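Local coordinates for protein Ta0487 (Thermoplasma acidophilum, PDB 3KBQ), which is of unknown function but belongs to the CinA family, this chain being its probable molybdopterin-binding domain, at residues M46-V58 and F76-I88. Residues are numbered along the deposited sequence; the frame is centred on the assembly and turned at random.
Sequences MDDLDEIGWAFRV and FDDMTVEGFAKCI
Phe56 takes the ring edge of Phe84 over its face: CD1 of Phe84 sits above the ring centre, 3.7 Å from Phe56 CG, in a T-shaped pair with planes at 70°. Phe84 CB adds a CH-pi contact on that ring, and Thr80 CG2 meets its rim. With an alanine here, the Phe84 edge would probably lose the face it rests on and Thr80 CG2 its neighbour, opening a gap above strands 5-11 and 145-150. Helix segments 49-58 and 80-87 cross at -61°, their axes 7.8 Å apart at closest approach, consistent with the glycines at the crossing: a side chain on Gly83 would run into Ile52 CG2, and Gly53 CA lies 3.5 Å from Cys87 CB. Arg57, bent at chi2 and chi3, folds past the Cys87 sulfur and gives NH1 to Cys87 O (2.7 Å), nearly along its C=O axis but with the N-H somewhat bent (135°). Toward the N-terminal ends, a bend at chi3 brings Met79 CE tightly against Leu49 CG. At the exposed side, Lys86 NZ reaches Asp50 OD1 (3.4 Å) in a weak salt bridge. Near the start of both helices, one water joins Asp47 OD1 to Met79 N, and a sulfate lies beside Asp47. Such neighbouring helices packed on one face of a largely parallel sheet are characteristic of the three-layer alpha/beta fold of MoCF_biosynth domains.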
loop_
_atom_site.group_PDB
_atom_site.type_symbol
_atom_site.label_atom_id
_atom_site.label_comp_id
_atom_site.label_asym_id
_atom_site.label_seq_id
_atom_site.Cartn_x
_atom_site.Cartn_y
_atom_site.Cartn_z
ATOM N N MET B 46 -1.719 -5.301 7.819
ATOM C CA MET B 46 -1.796 -6.633 8.439
ATOM C C MET B 46 -3.222 -6.976 8.809
ATOM O O MET B 46 -4.093 -6.076 8.943
ATOM C CB MET B 46 -0.961 -6.639 9.757
ATOM C CG MET B 46 0.593 -6.559 9.512
ATOM S SD MET B 46 1.641 -6.589 11.047
ATOM C CE MET B 46 0.942 -5.262 11.857
ATOM N N ASP B 47 -3.433 -8.279 9.038
ATOM C CA ASP B 47 -4.662 -8.772 9.611
ATOM C C ASP B 47 -4.759 -8.338 11.053
ATOM O O ASP B 47 -4.515 -9.123 11.957
ATOM C CB ASP B 47 -4.722 -10.303 9.473
ATOM C CG ASP B 47 -4.675 -10.710 8.005
ATOM O OD1 ASP B 47 -5.692 -10.408 7.319
ATOM O OD2 ASP B 47 -3.625 -11.220 7.521
ATOM N N ASP B 48 -5.196 -7.106 11.270
ATOM C CA ASP B 48 -5.091 -6.518 12.601
ATOM C C ASP B 48 -6.133 -5.405 12.683
ATOM O O ASP B 48 -6.122 -4.503 11.808
ATOM C CB ASP B 48 -3.696 -5.888 12.709
ATOM C CG ASP B 48 -3.496 -5.144 14.003
ATOM O OD1 ASP B 48 -2.680 -5.642 14.792
ATOM O OD2 ASP B 48 -4.174 -4.095 14.246
ATOM N N LEU B 49 -6.994 -5.442 13.713
ATOM C CA LEU B 49 -8.153 -4.520 13.758
ATOM C C LEU B 49 -7.742 -3.084 13.673
ATOM O O LEU B 49 -8.318 -2.329 12.918
ATOM C CB LEU B 49 -9.035 -4.701 15.030
ATOM C CG LEU B 49 -9.754 -6.051 15.081
ATOM C CD1 LEU B 49 -10.500 -6.241 16.433
ATOM C CD2 LEU B 49 -10.701 -6.243 13.907
ATOM N N ASP B 50 -6.744 -2.703 14.447
ATOM C CA ASP B 50 -6.429 -1.293 14.564
ATOM C C ASP B 50 -5.766 -0.824 13.263
ATOM O O ASP B 50 -5.949 0.312 12.876
ATOM C CB ASP B 50 -5.488 -1.020 15.716
ATOM C CG ASP B 50 -6.153 -1.120 17.100
ATOM O OD1 ASP B 50 -7.401 -1.202 17.218
ATOM O OD2 ASP B 50 -5.382 -1.104 18.103
ATOM N N GLU B 51 -4.987 -1.693 12.619
ATOM C CA GLU B 51 -4.278 -1.306 11.400
ATOM C C GLU B 51 -5.260 -1.164 10.270
ATOM O O GLU B 51 -5.139 -0.260 9.424
ATOM C CB GLU B 51 -3.233 -2.374 11.008
ATOM C CG GLU B 51 -2.081 -2.463 12.021
ATOM C CD GLU B 51 -1.198 -1.228 11.961
ATOM O OE1 GLU B 51 -0.478 -1.056 10.958
ATOM O OE2 GLU B 51 -1.252 -0.404 12.903
ATOM N N ILE B 52 -6.240 -2.060 10.253
ATOM C CA ILE B 52 -7.313 -2.015 9.240
ATOM C C ILE B 52 -8.136 -0.742 9.423
ATOM O O ILE B 52 -8.455 -0.037 8.423
ATOM C CB ILE B 52 -8.216 -3.306 9.318
ATOM C CG1 ILE B 52 -7.483 -4.543 8.757
ATOM C CG2 ILE B 52 -9.578 -3.099 8.559
ATOM C CD1 ILE B 52 -7.955 -5.873 9.380
ATOM N N GLY B 53 -8.441 -0.427 10.695
ATOM C CA GLY B 53 -9.206 0.772 11.006
ATOM C C GLY B 53 -8.466 2.039 10.532
ATOM O O GLY B 53 -9.103 2.983 9.995
ATOM N N TRP B 54 -7.150 2.070 10.803
ATOM C CA TRP B 54 -6.268 3.151 10.354
ATOM C C TRP B 54 -6.383 3.379 8.832
ATOM O O TRP B 54 -6.592 4.498 8.400
ATOM C CB TRP B 54 -4.796 2.973 10.836
ATOM C CG TRP B 54 -3.872 3.929 10.162
ATOM C CD1 TRP B 54 -3.649 5.282 10.497
ATOM C CD2 TRP B 54 -3.114 3.679 8.978
ATOM N NE1 TRP B 54 -2.787 5.834 9.565
ATOM C CE2 TRP B 54 -2.444 4.882 8.638
ATOM C CE3 TRP B 54 -2.942 2.547 8.160
ATOM C CZ2 TRP B 54 -1.600 4.983 7.512
ATOM C CZ3 TRP B 54 -2.078 2.638 7.050
ATOM C CH2 TRP B 54 -1.420 3.863 6.747
ATOM N N ALA B 55 -6.268 2.311 8.053
ATOM C CA ALA B 55 -6.221 2.401 6.595
ATOM C C ALA B 55 -7.559 2.950 6.074
ATOM O O ALA B 55 -7.577 3.884 5.278
ATOM C CB ALA B 55 -5.902 1.027 5.992
ATOM N N PHE B 56 -8.672 2.440 6.590
ATOM C CA PHE B 56 -9.981 2.924 6.125
ATOM C C PHE B 56 -10.151 4.400 6.460
ATOM O O PHE B 56 -10.631 5.155 5.638
ATOM C CB PHE B 56 -11.180 2.109 6.717
ATOM C CG PHE B 56 -11.484 0.827 5.970
ATOM C CD1 PHE B 56 -12.039 0.854 4.688
ATOM C CD2 PHE B 56 -11.212 -0.415 6.557
ATOM C CE1 PHE B 56 -12.287 -0.307 3.998
ATOM C CE2 PHE B 56 -11.483 -1.611 5.866
ATOM C CZ PHE B 56 -12.027 -1.565 4.592
ATOM N N ARG B 57 -9.788 4.811 7.668
ATOM C CA ARG B 57 -9.929 6.217 8.043
ATOM C C ARG B 57 -9.102 7.189 7.180
ATOM O O ARG B 57 -9.607 8.198 6.677
ATOM C CB ARG B 57 -9.561 6.418 9.524
ATOM C CG ARG B 57 -10.524 5.725 10.517
ATOM C CD ARG B 57 -11.976 6.000 10.130
ATOM N NE ARG B 57 -12.292 7.431 10.141
ATOM C CZ ARG B 57 -12.966 8.017 11.118
ATOM N NH1 ARG B 57 -13.350 7.281 12.155
ATOM N NH2 ARG B 57 -13.259 9.331 11.065
ATOM N N VAL B 58 -7.827 6.891 7.033
ATOM C CA VAL B 58 -7.021 7.662 6.090
ATOM C C VAL B 58 -7.570 7.631 4.646
ATOM O O VAL B 58 -7.685 8.701 4.028
ATOM C CB VAL B 58 -5.549 7.285 6.148
ATOM C CG1 VAL B 58 -4.754 8.215 5.289
ATOM C CG2 VAL B 58 -5.082 7.490 7.617
ATOM N N PHE B 76 -10.916 -16.870 11.772
ATOM C CA PHE B 76 -10.692 -15.774 12.707
ATOM C C PHE B 76 -9.694 -14.739 12.187
ATOM O O PHE B 76 -9.766 -13.578 12.560
ATOM C CB PHE B 76 -10.253 -16.325 14.079
ATOM C CG PHE B 76 -11.373 -17.038 14.825
ATOM C CD1 PHE B 76 -12.566 -16.370 15.110
ATOM C CD2 PHE B 76 -11.245 -18.369 15.206
ATOM C CE1 PHE B 76 -13.625 -17.029 15.805
ATOM C CE2 PHE B 76 -12.280 -19.022 15.891
ATOM C CZ PHE B 76 -13.483 -18.342 16.177
ATOM N N ASP B 77 -8.775 -15.153 11.320
ATOM C CA ASP B 77 -7.763 -14.253 10.760
ATOM C C ASP B 77 -8.423 -13.240 9.815
ATOM O O ASP B 77 -7.829 -12.218 9.493
ATOM C CB ASP B 77 -6.704 -15.068 9.981
ATOM C CG ASP B 77 -5.345 -14.314 9.809
ATOM O OD1 ASP B 77 -4.832 -13.710 10.788
ATOM O OD2 ASP B 77 -4.772 -14.337 8.679
ATOM N N ASP B 78 -9.642 -13.531 9.362
ATOM C CA ASP B 78 -10.354 -12.608 8.454
ATOM C C ASP B 78 -11.119 -11.534 9.254
ATOM O O ASP B 78 -12.274 -11.770 9.667
ATOM C CB ASP B 78 -11.301 -13.387 7.525
ATOM C CG ASP B 78 -10.544 -14.286 6.541
ATOM O OD1 ASP B 78 -9.586 -13.785 5.937
ATOM O OD2 ASP B 78 -10.861 -15.507 6.422
ATOM N N MET B 79 -10.475 -10.373 9.428
ATOM C CA MET B 79 -10.896 -9.348 10.413
ATOM C C MET B 79 -11.351 -8.024 9.779
ATOM O O MET B 79 -11.546 -7.067 10.506
ATOM C CB MET B 79 -9.728 -8.948 11.360
ATOM C CG MET B 79 -9.007 -10.083 12.063
ATOM S SD MET B 79 -7.746 -9.433 13.196
ATOM C CE MET B 79 -8.846 -9.223 14.460
ATOM N N THR B 80 -11.486 -7.972 8.454
ATOM C CA THR B 80 -11.599 -6.696 7.757
ATOM C C THR B 80 -12.930 -5.982 8.081
ATOM O O THR B 80 -12.925 -4.800 8.407
ATOM C CB THR B 80 -11.395 -6.852 6.248
ATOM O OG1 THR B 80 -10.047 -7.318 6.018
ATOM C CG2 THR B 80 -11.630 -5.488 5.498
ATOM N N VAL B 81 -14.039 -6.718 8.032
ATOM C CA VAL B 81 -15.358 -6.155 8.368
ATOM C C VAL B 81 -15.399 -5.590 9.784
ATOM O O VAL B 81 -15.860 -4.461 10.012
ATOM C CB VAL B 81 -16.517 -7.208 8.182
ATOM C CG1 VAL B 81 -17.903 -6.578 8.591
ATOM C CG2 VAL B 81 -16.558 -7.610 6.762
ATOM N N GLU B 82 -14.879 -6.349 10.727
ATOM C CA GLU B 82 -14.858 -5.879 12.100
ATOM C C GLU B 82 -13.966 -4.635 12.240
ATOM O O GLU B 82 -14.300 -3.699 12.969
ATOM C CB GLU B 82 -14.374 -6.996 13.036
ATOM C CG GLU B 82 -14.505 -6.645 14.534
ATOM C CD GLU B 82 -14.088 -7.793 15.474
ATOM O OE1 GLU B 82 -13.746 -8.919 15.012
ATOM O OE2 GLU B 82 -14.072 -7.547 16.684
ATOM N N GLY B 83 -12.794 -4.657 11.608
ATOM C CA GLY B 83 -11.921 -3.467 11.628
ATOM C C GLY B 83 -12.624 -2.247 11.046
ATOM O O GLY B 83 -12.494 -1.151 11.570
ATOM N N PHE B 84 -13.327 -2.441 9.935
ATOM C CA PHE B 84 -14.116 -1.380 9.323
ATOM C C PHE B 84 -15.228 -0.862 10.248
ATOM O O PHE B 84 -15.343 0.339 10.417
ATOM C CB PHE B 84 -14.750 -1.800 8.003
ATOM C CG PHE B 84 -15.626 -0.734 7.413
ATOM C CD1 PHE B 84 -15.049 0.406 6.840
ATOM C CD2 PHE B 84 -17.013 -0.839 7.455
ATOM C CE1 PHE B 84 -15.858 1.440 6.296
ATOM C CE2 PHE B 84 -17.838 0.199 6.912
ATOM C CZ PHE B 84 -17.239 1.323 6.325
ATOM N N ALA B 85 -16.022 -1.758 10.833
ATOM C CA ALA B 85 -17.063 -1.370 11.830
ATOM C C ALA B 85 -16.523 -0.520 12.974
ATOM O O ALA B 85 -17.118 0.506 13.347
ATOM C CB ALA B 85 -17.712 -2.606 12.431
ATOM N N LYS B 86 -15.397 -0.965 13.526
ATOM C CA LYS B 86 -14.788 -0.312 14.679
ATOM C C LYS B 86 -14.379 1.070 14.261
ATOM O O LYS B 86 -14.589 2.048 14.965
ATOM C CB LYS B 86 -13.546 -1.092 15.127
ATOM C CG LYS B 86 -12.881 -0.538 16.360
ATOM C CD LYS B 86 -11.487 -1.191 16.548
ATOM C CE LYS B 86 -10.980 -0.889 17.940
ATOM N NZ LYS B 86 -10.420 -2.128 18.497
ATOM N N CYS B 87 -13.814 1.180 13.073
ATOM C CA CYS B 87 -13.291 2.468 12.723
ATOM C C CYS B 87 -14.386 3.494 12.372
ATOM O O CYS B 87 -14.133 4.679 12.456
ATOM C CB CYS B 87 -12.223 2.355 11.671
ATOM S SG CYS B 87 -12.886 2.398 9.990
ATOM N N ILE B 88 -15.591 3.056 12.014
ATOM C CA ILE B 88 -16.693 4.022 11.830
ATOM C C ILE B 88 -17.586 4.119 13.076
ATOM O O ILE B 88 -18.602 4.835 13.079
ATOM C CB ILE B 88 -17.587 3.761 10.573
ATOM C CG1 ILE B 88 -18.184 2.339 10.589
ATOM C CG2 ILE B 88 -16.812 3.983 9.287
ATOM C CD1 ILE B 88 -19.329 2.153 9.599
HETATM O O HOH W 1 -8.108 -9.345 8.267
#